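Local coordinates for uncharacterized protein (Treponema denticola ATCC 35404, PDB 6R9N) that acts as an iron and oxygen sensor in bacterial chemotaxis, holding a diiron-peroxo species in a metallo-beta-lactamase-like domain, at residues A[193-196]-A[197-201]; A[244-247]-A[248-251]. All coordinates share one frame; numbering follows the deposited sequence.

Contact 1. Residues A[193-196]-A[197-201]; sequences EGFH and VRYMA
Phe195 and Tyr199, one helical turn apart at the C-terminal end of helix 185-199, stack face to face, with ring centroids 4.1 Å apart and planes inclined by 26°. The overlap is uneven: Phe195 CE1 sits above the centre of the tyrosine ring, whereas Tyr199 CG lies over the phenylalanine ring toward its rim. Different first torsions bring the rings together. Phe195 carries CG anti to its backbone N (chi1 -178°) and Tyr199 has CG anti to its carbonyl carbon (chi1 -68°), which sends the later ring back along the helix onto the earlier one. Tyr199 CB also makes a CH-pi contact over the phenylalanine face.

Met200, bent at chi2 and chi3, runs beside His196 in the same direction. Its methyl CE lies 3.9 Å from His196 CD2 and 4.0 Å from Phe195 CE2, a flexible apolar end that touches both rings. The imidazole is held at both nitrogens, ND1 by Ile192 O and NE2 by Gly169 N. Along the backbone, four i to i+4 bonds run from Val197 N to Glu193 O (2.9 Å) through Met200 N to His196 O (3.2 Å), the last made by the first residue to leave helical geometry. Arg198 leads away from the helix, its NE forming a salt bridge with Asp126 of the second subunit, and Tyr199 OH bonds Leu105 O of that subunit.

Phe195 touches the bound peroxide, so the stack sets an apolar aromatic wall against the oxidised diiron site and backs it with a tyrosine anchored across the dimer interface.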
ATOM      1  N   GLU A 193      19.170   4.397   2.695  1.00 29.15           N
ATOM      2  CA  GLU A 193      19.691   3.137   2.166  1.00 31.83           C
ATOM      3  C   GLU A 193      18.814   1.948   2.563  1.00 29.02           C
ATOM      4  O   GLU A 193      18.353   1.185   1.702  1.00 28.43           O
ATOM      5  CB  GLU A 193      21.128   2.933   2.643  1.00 36.58           C
ATOM      6  CG  GLU A 193      21.830   1.769   1.950  1.00 43.41           C
ATOM      7  CD  GLU A 193      23.236   1.560   2.474  1.00 62.27           C
ATOM      8  OE1 GLU A 193      24.095   1.078   1.697  1.00 66.24           O
ATOM      9  OE2 GLU A 193      23.481   1.895   3.656  1.00 67.83           O
ATOM     10  N   GLY A 194      18.558   1.786   3.862  1.00 32.03           N
ATOM     11  CA  GLY A 194      17.730   0.681   4.312  1.00 28.98           C
ATOM     12  C   GLY A 194      16.360   0.685   3.661  1.00 31.12           C
ATOM     13  O   GLY A 194      15.858  -0.360   3.240  1.00 25.45           O
ATOM     14  N   PHE A 195      15.740   1.863   3.561  1.00 26.53           N
ATOM     15  CA  PHE A 195      14.412   1.953   2.959  1.00 25.42           C
ATOM     16  C   PHE A 195      14.427   1.499   1.500  1.00 27.43           C
ATOM     17  O   PHE A 195      13.565   0.719   1.074  1.00 26.52           O
ATOM     18  CB  PHE A 195      13.880   3.378   3.085  1.00 26.70           C
ATOM     19  CG  PHE A 195      12.503   3.559   2.527  1.00 27.17           C
ATOM     20  CD1 PHE A 195      11.388   3.217   3.280  1.00 26.09           C
ATOM     21  CD2 PHE A 195      12.321   4.080   1.252  1.00 25.50           C
ATOM     22  CE1 PHE A 195      10.109   3.399   2.777  1.00 26.90           C
ATOM     23  CE2 PHE A 195      11.047   4.233   0.725  1.00 26.81           C
ATOM     24  CZ  PHE A 195       9.940   3.900   1.489  1.00 26.33           C
ATOM     25  N   HIS A 196      15.396   1.973   0.705  1.00 24.76           N
ATOM     26  CA  HIS A 196      15.383   1.598  -0.710  1.00 24.88           C
ATOM     27  C   HIS A 196      15.781   0.136  -0.903  1.00 24.93           C
ATOM     28  O   HIS A 196      15.204  -0.571  -1.746  1.00 22.04           O
ATOM     29  CB  HIS A 196      16.272   2.545  -1.521  1.00 24.76           C
ATOM     30  CG  HIS A 196      15.679   3.913  -1.701  1.00 22.59           C
ATOM     31  ND1 HIS A 196      15.733   4.882  -0.723  1.00 23.87           N
ATOM     32  CD2 HIS A 196      14.994   4.462  -2.733  1.00 22.44           C
ATOM     33  CE1 HIS A 196      15.128   5.977  -1.153  1.00 28.39           C
ATOM     34  NE2 HIS A 196      14.664   5.746  -2.368  1.00 23.26           N
ATOM     35  N   VAL A 197      16.740  -0.349  -0.111  1.00 26.70           N
ATOM     36  CA  VAL A 197      17.141  -1.748  -0.217  1.00 25.77           C
ATOM     37  C   VAL A 197      15.957  -2.670   0.054  1.00 26.61           C
ATOM     38  O   VAL A 197      15.793  -3.704  -0.608  1.00 27.59           O
ATOM     39  CB  VAL A 197      18.312  -2.049   0.741  1.00 28.31           C
ATOM     40  CG1 VAL A 197      18.441  -3.557   0.980  1.00 27.73           C
ATOM     41  CG2 VAL A 197      19.606  -1.473   0.199  1.00 29.33           C
ATOM     42  N   ARG A 198      15.106  -2.312   1.025  1.00 28.20           N
ATOM     43  CA  ARG A 198      14.054  -3.224   1.468  1.00 27.70           C
ATOM     44  C   ARG A 198      12.721  -3.008   0.763  1.00 26.75           C
ATOM     45  O   ARG A 198      12.004  -3.985   0.517  1.00 26.07           O
ATOM     46  CB  ARG A 198      13.862  -3.111   2.984  1.00 25.90           C
ATOM     47  CG  ARG A 198      12.743  -4.008   3.568  1.00 30.10           C
ATOM     48  CD  ARG A 198      13.005  -5.544   3.391  1.00 30.67           C
ATOM     49  NE  ARG A 198      11.875  -6.312   3.929  1.00 28.07           N
ATOM     50  CZ  ARG A 198      10.767  -6.582   3.237  1.00 29.43           C
ATOM     51  NH1 ARG A 198      10.651  -6.174   1.968  1.00 23.08           N
ATOM     52  NH2 ARG A 198       9.777  -7.256   3.804  1.00 20.95           N
ATOM     53  N   TYR A 199      12.370  -1.770   0.405  1.00 26.18           N
ATOM     54  CA  TYR A 199      11.044  -1.472  -0.144  1.00 24.42           C
ATOM     55  C   TYR A 199      10.989  -1.416  -1.672  1.00 22.71           C
ATOM     56  O   TYR A 199       9.926  -1.661  -2.245  1.00 23.31           O
ATOM     57  CB  TYR A 199      10.515  -0.136   0.402  1.00 24.26           C
ATOM     58  CG  TYR A 199      10.178  -0.075   1.880  1.00 25.88           C
ATOM     59  CD1 TYR A 199      11.170  -0.170   2.855  1.00 24.78           C
ATOM     60  CD2 TYR A 199       8.863   0.133   2.301  1.00 24.14           C
ATOM     61  CE1 TYR A 199      10.857  -0.083   4.217  1.00 22.31           C
ATOM     62  CE2 TYR A 199       8.538   0.225   3.648  1.00 22.26           C
ATOM     63  CZ  TYR A 199       9.540   0.118   4.600  1.00 24.22           C
ATOM     64  OH  TYR A 199       9.214   0.224   5.934  1.00 22.20           O
ATOM     65  N   MET A 200      12.068  -1.063  -2.362  1.00 24.02           N
ATOM     66  CA  MET A 200      12.071  -1.175  -3.824  1.00 22.24           C
ATOM     67  C   MET A 200      12.177  -2.643  -4.257  1.00 24.14           C
ATOM     68  O   MET A 200      12.975  -3.407  -3.707  1.00 25.52           O
ATOM     69  CB  MET A 200      13.236  -0.375  -4.412  1.00 24.29           C
ATOM     70  CG  MET A 200      13.353   1.072  -3.895  1.00 24.97           C
ATOM     71  SD  MET A 200      12.024   2.138  -4.562  1.00 29.05           S
ATOM     72  CE  MET A 200      11.393   2.926  -3.086  1.00 26.64           C
ATOM     73  N   ALA A 201      11.408  -3.028  -5.294  1.00 24.59           N
ATOM     74  CA  ALA A 201      11.175  -4.453  -5.559  1.00 26.64           C
ATOM     75  C   ALA A 201      12.388  -5.176  -6.141  1.00 29.81           C
ATOM     76  O   ALA A 201      12.569  -6.369  -5.864  1.00 26.63           O
ATOM     77  CB  ALA A 201       9.991  -4.668  -6.500  1.00 24.84           C
TER

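Contact 2. Residues A[244-247]-A[248-251]; sequences LKCG and TDYI
Lys245 meets both Asp249 and Tyr250, its CB lying 3.8 Å from Asp249 OD2 and 3.7 Å from Tyr250 OH. The aliphatic part of the lysine suits this place, since it covers its neighbours while the bent outer chain carries the ammonium away; NZ stays 6.7 Å from Asp249 OD2, too far for a salt bridge. At the backbone, Lys245 O approaches the edge of the tyrosine ring at CE1 and accepts a bond from a water that also binds Tyr250 OH (2.7 Å).

Cys246 comes next and is tied to Asp249 in both directions. Its N reaches Asp249 OD2 (3.1 Å, 162° at the hydrogen) on the anti side of the carboxylate and well out of its plane, and its O accepts from Asp249 N. With chi1 -64°, the short aspartate side chain lies back over the cysteine backbone, which puts the carboxylate within hydrogen-bonding distance of the Cys246 N-H.

Gly247 has a positive phi of 68°, which glycine adopts readily because it has no side chain. Its O takes the amide of Tyr250 (2.9 Å), a three-residue step as in a 3-10 turn.

The whole turn follows helix 232-242. Leu244 packs on His196 and Val197 of helix 185-199, Asp249 OD2 also binds Asn203 N at the start of helix 203-215, and Thr248 O receives Lys204 NZ of the second subunit.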
ATOM      1  N   LEU A 244      21.564  -0.052  -7.391  1.00 34.34           N
ATOM      2  CA  LEU A 244      21.183  -0.617  -6.101  1.00 33.26           C
ATOM      3  C   LEU A 244      20.556  -1.987  -6.269  1.00 33.32           C
ATOM      4  O   LEU A 244      19.654  -2.172  -7.092  1.00 32.09           O
ATOM      5  CB  LEU A 244      20.199   0.297  -5.376  1.00 34.92           C
ATOM      6  CG  LEU A 244      19.835  -0.069  -3.932  1.00 32.57           C
ATOM      7  CD1 LEU A 244      20.998   0.172  -2.984  1.00 29.78           C
ATOM      8  CD2 LEU A 244      18.615   0.744  -3.472  1.00 29.07           C
ATOM      9  N   LYS A 245      21.032  -2.949  -5.489  1.00 34.28           N
ATOM     10  CA  LYS A 245      20.348  -4.224  -5.369  1.00 33.25           C
ATOM     11  C   LYS A 245      19.351  -4.112  -4.229  1.00 34.88           C
ATOM     12  O   LYS A 245      19.670  -3.521  -3.192  1.00 31.94           O
ATOM     13  CB  LYS A 245      21.331  -5.365  -5.111  1.00 35.67           C
ATOM     14  CG  LYS A 245      22.111  -5.820  -6.354  1.00 41.59           C
ATOM     15  CD  LYS A 245      23.263  -6.769  -6.001  1.00 50.92           C
ATOM     16  CE  LYS A 245      24.592  -6.301  -6.601  1.00 53.73           C
ATOM     17  NZ  LYS A 245      24.813  -6.773  -8.000  1.00 56.97           N
ATOM     18  N   CYS A 246      18.113  -4.547  -4.471  1.00 32.72           N
ATOM     19  CA  CYS A 246      17.060  -4.226  -3.524  1.00 29.14           C
ATOM     20  C   CYS A 246      15.934  -5.235  -3.656  1.00 32.69           C
ATOM     21  O   CYS A 246      15.725  -5.802  -4.731  1.00 30.77           O
ATOM     22  CB  CYS A 246      16.578  -2.824  -3.712  1.00 25.96           C
ATOM     23  SG  CYS A 246      16.045  -2.701  -5.384  1.00 29.88           S
ATOM     24  N   GLY A 247      15.189  -5.428  -2.556  1.00 29.27           N
ATOM     25  CA  GLY A 247      13.947  -6.177  -2.591  1.00 28.05           C
ATOM     26  C   GLY A 247      14.160  -7.651  -2.864  1.00 32.67           C
ATOM     27  O   GLY A 247      14.895  -8.346  -2.152  1.00 28.40           O
ATOM     28  N   THR A 248      13.544  -8.133  -3.935  1.00 29.25           N
ATOM     29  CA  THR A 248      13.626  -9.545  -4.258  1.00 31.39           C
ATOM     30  C   THR A 248      15.015  -9.965  -4.741  1.00 32.84           C
ATOM     31  O   THR A 248      15.266 -11.164  -4.889  1.00 32.91           O
ATOM     32  CB  THR A 248      12.520  -9.863  -5.265  1.00 29.36           C
ATOM     33  OG1 THR A 248      12.176 -11.243  -5.172  1.00 45.80           O
ATOM     34  CG2 THR A 248      12.952  -9.538  -6.660  1.00 25.71           C
ATOM     35  N   ASP A 249      15.922  -9.014  -4.995  1.00 31.50           N
ATOM     36  CA  ASP A 249      17.327  -9.356  -5.180  1.00 30.56           C
ATOM     37  C   ASP A 249      17.905 -10.044  -3.949  1.00 32.44           C
ATOM     38  O   ASP A 249      18.925 -10.723  -4.057  1.00 33.43           O
ATOM     39  CB  ASP A 249      18.161  -8.112  -5.495  1.00 29.21           C
ATOM     40  CG  ASP A 249      17.769  -7.457  -6.810  1.00 32.62           C
ATOM     41  OD1 ASP A 249      17.075  -8.104  -7.634  1.00 31.74           O
ATOM     42  OD2 ASP A 249      18.162  -6.285  -7.020  1.00 30.13           O
ATOM     43  N   TYR A 250      17.328  -9.817  -2.773  1.00 31.31           N
ATOM     44  CA  TYR A 250      17.779 -10.490  -1.562  1.00 36.37           C
ATOM     45  C   TYR A 250      16.705 -11.460  -1.101  1.00 35.09           C
ATOM     46  O   TYR A 250      16.290 -11.436   0.063  1.00 36.33           O
ATOM     47  CB  TYR A 250      18.097  -9.476  -0.465  1.00 35.21           C
ATOM     48  CG  TYR A 250      19.281  -8.588  -0.798  1.00 41.86           C
ATOM     49  CD1 TYR A 250      19.102  -7.259  -1.156  1.00 36.39           C
ATOM     50  CD2 TYR A 250      20.582  -9.093  -0.777  1.00 45.22           C
ATOM     51  CE1 TYR A 250      20.182  -6.445  -1.470  1.00 40.86           C
ATOM     52  CE2 TYR A 250      21.672  -8.290  -1.096  1.00 45.27           C
ATOM     53  CZ  TYR A 250      21.465  -6.967  -1.440  1.00 46.39           C
ATOM     54  OH  TYR A 250      22.544  -6.173  -1.750  1.00 45.00           O
ATOM     55  N   ILE A 251      16.261 -12.336  -2.004  1.00 32.88           N
ATOM     56  CA  ILE A 251      15.069 -13.125  -1.729  1.00 31.62           C
ATOM     57  C   ILE A 251      15.282 -14.065  -0.553  1.00 36.90           C
ATOM     58  O   ILE A 251      14.317 -14.453   0.113  1.00 36.52           O
ATOM     59  CB  ILE A 251      14.638 -13.890  -3.000  1.00 34.18           C
ATOM     60  CG1 ILE A 251      13.269 -14.540  -2.806  1.00 30.24           C
ATOM     61  CG2 ILE A 251      15.676 -14.924  -3.402  1.00 31.43           C
ATOM     62  CD1 ILE A 251      12.543 -14.698  -4.080  1.00 31.74           C
TER
HETATM   63  O   HOH W   1      22.302  -3.461  -1.915  1.00 38.39           O

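Contact 2 lies directly against contact 1, their centres 8 Å apart, although more than forty residues of chain separate them. Two probable backbone hydrogen bonds join them, Gly247 N to Val197 O (2.7 Å) and Thr248 N to Ala201 O (2.8 Å). In addition, Cys246 CB packs 3.3 Å from His196 O. The C-terminal turn is thus tied by its backbone to the end of helix 185-199 and the loop that follows. Only contact 1 reaches the active site: the Phe195 side chain is about 4 Å from the peroxide and about 5 Å from an iron ion, whereas Gly247 lies about 14 Å from the peroxide. Both contacts border the second subunit.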